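PDB 2IUY: glycosyltransferase from Streptomyces viridochromogenes, which probably transfers a sugar from a nucleotide-activated donor to its acceptor, as a retaining family GT4 enzyme of avilamycin A biosynthesis. Local coordinates for residues S172-A177 with G248-P253; S126-R131 with L276-P281. All coordinates share one frame; numbering follows the deposited sequence.

Interaction 1 (S172-A177 with G248-P253); sequences SPHKGA and GIWCEP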
loop_
_atom_site.group_PDB
_atom_site.type_symbol
_atom_site.label_atom_id
_atom_site.label_comp_id
_atom_site.label_asym_id
_atom_site.label_seq_id
_atom_site.Cartn_x
_atom_site.Cartn_y
_atom_site.Cartn_z
ATOM N N SER A 172 7.531 6.222 -12.246
ATOM C CA SER A 172 8.363 7.312 -11.714
ATOM C C SER A 172 9.677 6.720 -11.323
ATOM O O SER A 172 9.719 5.552 -11.021
ATOM C CB SER A 172 7.785 7.861 -10.432
ATOM O OG SER A 172 6.591 8.542 -10.721
ATOM N N PRO A 173 10.763 7.513 -11.379
ATOM C CA PRO A 173 12.110 6.991 -11.149
ATOM C C PRO A 173 12.336 6.306 -9.783
ATOM O O PRO A 173 12.971 5.241 -9.734
ATOM C CB PRO A 173 12.999 8.245 -11.302
ATOM C CG PRO A 173 12.311 9.060 -12.319
ATOM C CD PRO A 173 10.817 8.923 -11.833
ATOM N N HIS A 174 11.827 6.893 -8.693
ATOM C CA HIS A 174 12.020 6.292 -7.381
ATOM C C HIS A 174 11.258 4.941 -7.225
ATOM O O HIS A 174 11.570 4.156 -6.291
ATOM C CB HIS A 174 11.613 7.270 -6.264
ATOM C CG HIS A 174 10.154 7.603 -6.274
ATOM N ND1 HIS A 174 9.606 8.490 -7.173
ATOM C CD2 HIS A 174 9.123 7.146 -5.529
ATOM C CE1 HIS A 174 8.303 8.586 -6.970
ATOM N NE2 HIS A 174 7.982 7.768 -5.986
ATOM N N LYS A 175 10.281 4.678 -8.116
ATOM C CA LYS A 175 9.534 3.409 -8.096
ATOM C C LYS A 175 10.227 2.324 -8.926
ATOM O O LYS A 175 9.895 1.146 -8.813
ATOM C CB LYS A 175 8.077 3.563 -8.558
ATOM C CG LYS A 175 7.233 4.471 -7.663
ATOM C CD LYS A 175 7.278 4.022 -6.184
ATOM C CE LYS A 175 6.553 2.705 -5.980
ATOM N NZ LYS A 175 6.118 2.521 -4.540
ATOM N N GLY A 176 11.217 2.723 -9.724
ATOM C CA GLY A 176 12.103 1.775 -10.383
ATOM C C GLY A 176 11.455 1.084 -11.583
ATOM O O GLY A 176 11.772 -0.069 -11.864
ATOM N N ALA A 177 10.583 1.783 -12.299
ATOM C CA ALA A 177 9.977 1.243 -13.535
ATOM C C ALA A 177 11.058 0.850 -14.548
ATOM O O ALA A 177 10.968 -0.199 -15.217
ATOM C CB ALA A 177 8.966 2.245 -14.157
ATOM N N GLY A 248 15.400 14.191 0.805
ATOM C CA GLY A 248 16.142 13.040 1.299
ATOM C C GLY A 248 16.054 11.849 0.373
ATOM O O GLY A 248 15.428 11.913 -0.694
ATOM N N ILE A 249 16.652 10.742 0.788
ATOM C CA ILE A 249 16.618 9.528 -0.018
ATOM C C ILE A 249 15.255 8.874 0.122
ATOM O O ILE A 249 14.707 8.789 1.227
ATOM C CB ILE A 249 17.717 8.529 0.354
ATOM C CG1 ILE A 249 19.103 9.158 0.213
ATOM C CG2 ILE A 249 17.732 7.379 -0.653
ATOM C CD1 ILE A 249 19.474 9.530 -1.273
ATOM N N TRP A 250 14.709 8.445 -1.016
ATOM C CA TRP A 250 13.484 7.656 -1.038
ATOM C C TRP A 250 13.639 6.357 -0.176
ATOM O O TRP A 250 14.631 5.630 -0.268
ATOM C CB TRP A 250 13.033 7.329 -2.485
ATOM C CG TRP A 250 11.730 6.509 -2.476
ATOM C CD1 TRP A 250 11.607 5.151 -2.584
ATOM C CD2 TRP A 250 10.401 7.012 -2.302
ATOM N NE1 TRP A 250 10.295 4.795 -2.524
ATOM C CE2 TRP A 250 9.531 5.910 -2.332
ATOM C CE3 TRP A 250 9.863 8.293 -2.173
ATOM C CZ2 TRP A 250 8.133 6.036 -2.206
ATOM C CZ3 TRP A 250 8.465 8.433 -2.065
ATOM C CH2 TRP A 250 7.613 7.306 -2.091
ATOM N N CYS A 251 12.634 6.096 0.642
ATOM C CA CYS A 251 12.610 4.900 1.483
ATOM C C CYS A 251 11.179 4.346 1.420
ATOM O O CYS A 251 10.263 4.948 1.992
ATOM C CB CYS A 251 12.974 5.293 2.915
ATOM S SG CYS A 251 12.895 3.985 4.187
ATOM N N GLU A 252 10.974 3.242 0.688
ATOM C CA GLU A 252 9.595 2.736 0.409
ATOM C C GLU A 252 8.917 2.487 1.766
ATOM O O GLU A 252 9.448 1.744 2.556
ATOM C CB GLU A 252 9.630 1.472 -0.460
ATOM C CG GLU A 252 8.247 1.022 -1.017
ATOM C CD GLU A 252 7.653 2.045 -1.932
ATOM O OE1 GLU A 252 8.362 2.531 -2.834
ATOM O OE2 GLU A 252 6.487 2.419 -1.751
ATOM N N PRO A 253 7.839 3.225 2.102
ATOM C CA PRO A 253 7.217 2.981 3.432
ATOM C C PRO A 253 6.655 1.583 3.737
ATOM O O PRO A 253 6.990 1.011 4.817
ATOM C CB PRO A 253 6.116 4.053 3.541
ATOM C CG PRO A 253 6.418 5.054 2.470
ATOM C CD PRO A 253 7.257 4.390 1.414
#

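Interaction 2 (S126-R131 with L276-P281); sequences SSRAQR and LAEIVP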
loop_
_atom_site.group_PDB
_atom_site.type_symbol
_atom_site.label_atom_id
_atom_site.label_comp_id
_atom_site.label_asym_id
_atom_site.label_seq_id
_atom_site.Cartn_x
_atom_site.Cartn_y
_atom_site.Cartn_z
ATOM N N SER A 126 4.671 1.382 8.782
ATOM C CA SER A 126 4.443 0.066 8.138
ATOM C C SER A 126 5.705 -0.799 8.102
ATOM O O SER A 126 5.627 -2.011 7.836
ATOM C CB SER A 126 3.785 0.167 6.747
ATOM O OG SER A 126 4.236 1.306 6.062
ATOM N N SER A 127 6.863 -0.196 8.371
ATOM C CA SER A 127 8.103 -0.968 8.416
ATOM C C SER A 127 9.108 -0.387 9.413
ATOM O O SER A 127 9.032 0.772 9.774
ATOM C CB SER A 127 8.709 -1.109 7.011
ATOM O OG SER A 127 9.189 0.137 6.508
ATOM N N ARG A 128 10.034 -1.217 9.880
ATOM C CA ARG A 128 11.198 -0.725 10.655
ATOM C C ARG A 128 12.048 0.307 9.892
ATOM O O ARG A 128 12.483 1.260 10.483
ATOM C CB ARG A 128 12.125 -1.886 11.068
ATOM C CG ARG A 128 11.550 -2.823 12.144
ATOM C CD ARG A 128 12.591 -3.958 12.534
ATOM N NE ARG A 128 12.499 -5.168 11.690
ATOM C CZ ARG A 128 13.381 -5.547 10.746
ATOM N NH1 ARG A 128 14.468 -4.804 10.443
ATOM N NH2 ARG A 128 13.174 -6.684 10.076
ATOM N N ALA A 129 12.318 0.076 8.602
ATOM C CA ALA A 129 13.122 1.015 7.783
ATOM C C ALA A 129 12.446 2.367 7.731
ATOM O O ALA A 129 13.070 3.375 7.982
ATOM C CB ALA A 129 13.331 0.474 6.389
ATOM N N GLN A 130 11.133 2.388 7.500
ATOM C CA GLN A 130 10.390 3.654 7.529
ATOM C C GLN A 130 10.443 4.298 8.917
ATOM O O GLN A 130 10.763 5.472 9.041
ATOM C CB GLN A 130 8.945 3.431 7.126
ATOM C CG GLN A 130 8.158 4.681 6.920
ATOM C CD GLN A 130 6.691 4.479 7.176
ATOM O OE1 GLN A 130 6.307 3.495 7.796
ATOM N NE2 GLN A 130 5.856 5.413 6.717
ATOM N N ARG A 131 10.086 3.548 9.958
ATOM C CA ARG A 131 10.133 4.101 11.320
ATOM C C ARG A 131 11.488 4.802 11.620
ATOM O O ARG A 131 11.518 5.933 12.123
ATOM C CB ARG A 131 9.843 3.030 12.384
ATOM C CG ARG A 131 9.901 3.636 13.838
ATOM C CD ARG A 131 9.574 2.623 14.919
ATOM N NE ARG A 131 10.558 1.548 14.874
ATOM C CZ ARG A 131 10.549 0.483 15.663
ATOM N NH1 ARG A 131 9.576 0.316 16.581
ATOM N NH2 ARG A 131 11.506 -0.435 15.507
ATOM N N LEU A 276 10.988 -2.903 1.574
ATOM C CA LEU A 276 11.173 -4.085 0.722
ATOM C C LEU A 276 12.128 -5.148 1.283
ATOM O O LEU A 276 11.879 -6.356 1.165
ATOM C CB LEU A 276 11.559 -3.671 -0.692
ATOM C CG LEU A 276 10.483 -2.766 -1.330
ATOM C CD1 LEU A 276 11.019 -2.236 -2.662
ATOM C CD2 LEU A 276 9.137 -3.511 -1.548
ATOM N N ALA A 277 13.220 -4.703 1.889
ATOM C CA ALA A 277 14.146 -5.618 2.575
ATOM C C ALA A 277 13.424 -6.553 3.588
ATOM O O ALA A 277 13.856 -7.681 3.827
ATOM C CB ALA A 277 15.281 -4.795 3.263
ATOM N N GLU A 278 12.339 -6.064 4.166
ATOM C CA GLU A 278 11.620 -6.730 5.279
ATOM C C GLU A 278 10.559 -7.701 4.797
ATOM O O GLU A 278 10.333 -8.752 5.424
ATOM C CB GLU A 278 10.982 -5.667 6.211
ATOM C CG GLU A 278 12.018 -4.901 7.114
ATOM C CD GLU A 278 11.433 -3.617 7.732
ATOM O OE1 GLU A 278 10.392 -3.689 8.403
ATOM O OE2 GLU A 278 11.988 -2.528 7.509
ATOM N N ILE A 279 9.920 -7.359 3.674
ATOM C CA ILE A 279 8.745 -8.101 3.222
ATOM C C ILE A 279 8.926 -8.940 1.987
ATOM O O ILE A 279 8.294 -9.977 1.869
ATOM C CB ILE A 279 7.468 -7.191 3.084
ATOM C CG1 ILE A 279 7.678 -6.005 2.097
ATOM C CG2 ILE A 279 7.102 -6.623 4.435
ATOM C CD1 ILE A 279 6.323 -5.217 1.883
ATOM N N VAL A 280 9.779 -8.493 1.072
ATOM C CA VAL A 280 10.026 -9.219 -0.186
ATOM C C VAL A 280 10.564 -10.643 0.013
ATOM O O VAL A 280 10.042 -11.563 -0.621
ATOM C CB VAL A 280 10.874 -8.416 -1.190
ATOM C CG1 VAL A 280 11.223 -9.260 -2.448
ATOM C CG2 VAL A 280 10.080 -7.114 -1.589
ATOM N N PRO A 281 11.535 -10.838 0.941
ATOM C CA PRO A 281 12.089 -12.195 1.108
ATOM C C PRO A 281 11.026 -13.198 1.579
ATOM O O PRO A 281 11.141 -14.390 1.311
ATOM C CB PRO A 281 13.169 -12.018 2.184
ATOM C CG PRO A 281 13.535 -10.535 2.106
ATOM C CD PRO A 281 12.187 -9.889 1.863
#

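Interaction 1 (S172-A177 with G248-P253)
The indole of W250 presents one face to H174, whose imidazole meets it edge-on: CD2 of H174 stands over the middle of the indole and comes within 3.5 Å of W250 CE2. This is an edge-to-face pair, with the planes turned by 53° and the centroid of the W250 six-membered ring 4.3 Å from that of H174. The histidine CB adds a CH-pi contact, lying over the five-membered ring. H174 reaches this place because its CG sits between the backbone N and the carbonyl carbon (chi1 65°), which folds the ring over toward the tryptophan, while NE2 is hydrogen-bonded to R170. W246 packs edge-to-face with both rings, so the pair belongs to a small aromatic cluster.

At the rim of the indole, within its plane, lies the carboxylate of E252. NE1 of W250 donates to OE1 of E252 at 3.0 Å, approaching from above the carboxylate plane (54° out of it). E252 opens an E-x7-E spacing ending at E260, as in many retaining glycosyltransferases of the GT-B fold, and it faces K175, which contacts UDP when the nucleotide is bound; this chain carries none. The lysine chain is bent at chi2 and chi3; the two side chains cross at about a right angle, and NZ ends beside both carboxylate oxygens. NZ forms a salt bridge to E252 OE2 at 2.8 Å; it is equally near E252 OE1, but that hydrogen bond is weak. S239 OG also bonds to OE1, so this oxygen is held by the indole N-H and the serine as well as, weakly, by the lysine.

Interaction 2 (S126-R131 with L276-P281)
The N-terminal turn of helix 128-133 is held by an acid from a distant part of the chain: E278 accepts the backbone N-H groups of R128 and A129. The two oxygens share the task. OE1 of E278 takes R128 N at 2.9 Å, and OE2 of E278 takes A129 N at 2.8 Å with an N-H...O angle of 158°. Both donors arrive on the syn side and near the carboxylate plane, so the paired bonds fix the rotation of the group, and the positive end of the helix dipole would be expected to favour its negative charge. E278 leaves its own helix with CG beside the backbone N (chi1 -73°) and continues extended, which carries the carboxylate out to the turn, with both oxygens facing the N-H groups.

The carboxylate is also bordered by carbon, with S127 CB 3.4 Å from E278 OE1 and A129 CB 3.5 Å from E278 OE2. R128 bends back at chi3 and lays its guanidinium over the E278 stem, NH2 of R128 lying 3.6 Å from E278 CG. The guanidinium and carboxylate planes are stacked, 23° apart, without a salt bridge; no N-H of the guanidinium points at the oxygens, and any attraction would be that of nearby opposite charges alone.

S127 is the N-cap of the same helix, its OG accepting from Q130 N at 3.1 Å while also hydrogen-bonded to P253 O. The contact joins helix 128-133, which follows the edge strand 123-125 of the N-terminal sheet, to the short helix 276-279, which connects strand 268-270 to strand 284-286 along the chain and packs on helix 256-263.

In the fold
From the N terminus, the chain first builds the six-stranded parallel sheet that ends at strand 123-125; the first segment of interaction 2, residues 126-131, comes directly after it. The chain then enters the second parallel sheet at strand 165-168, whose loop carries 172-177. Interaction 1 closes about seventy residues later, where the loop after strand 234-237 returns with 248-253, so it ties two loops of one domain together. Interaction 2 closes at 276-281, past strand 268-270, and bridges the two Rossmann-like halves of the GT-B fold. Interaction 1 is therefore nested inside interaction 2. The two also touch, since P253 packs against Q130, and C251 SG lies near A129 O.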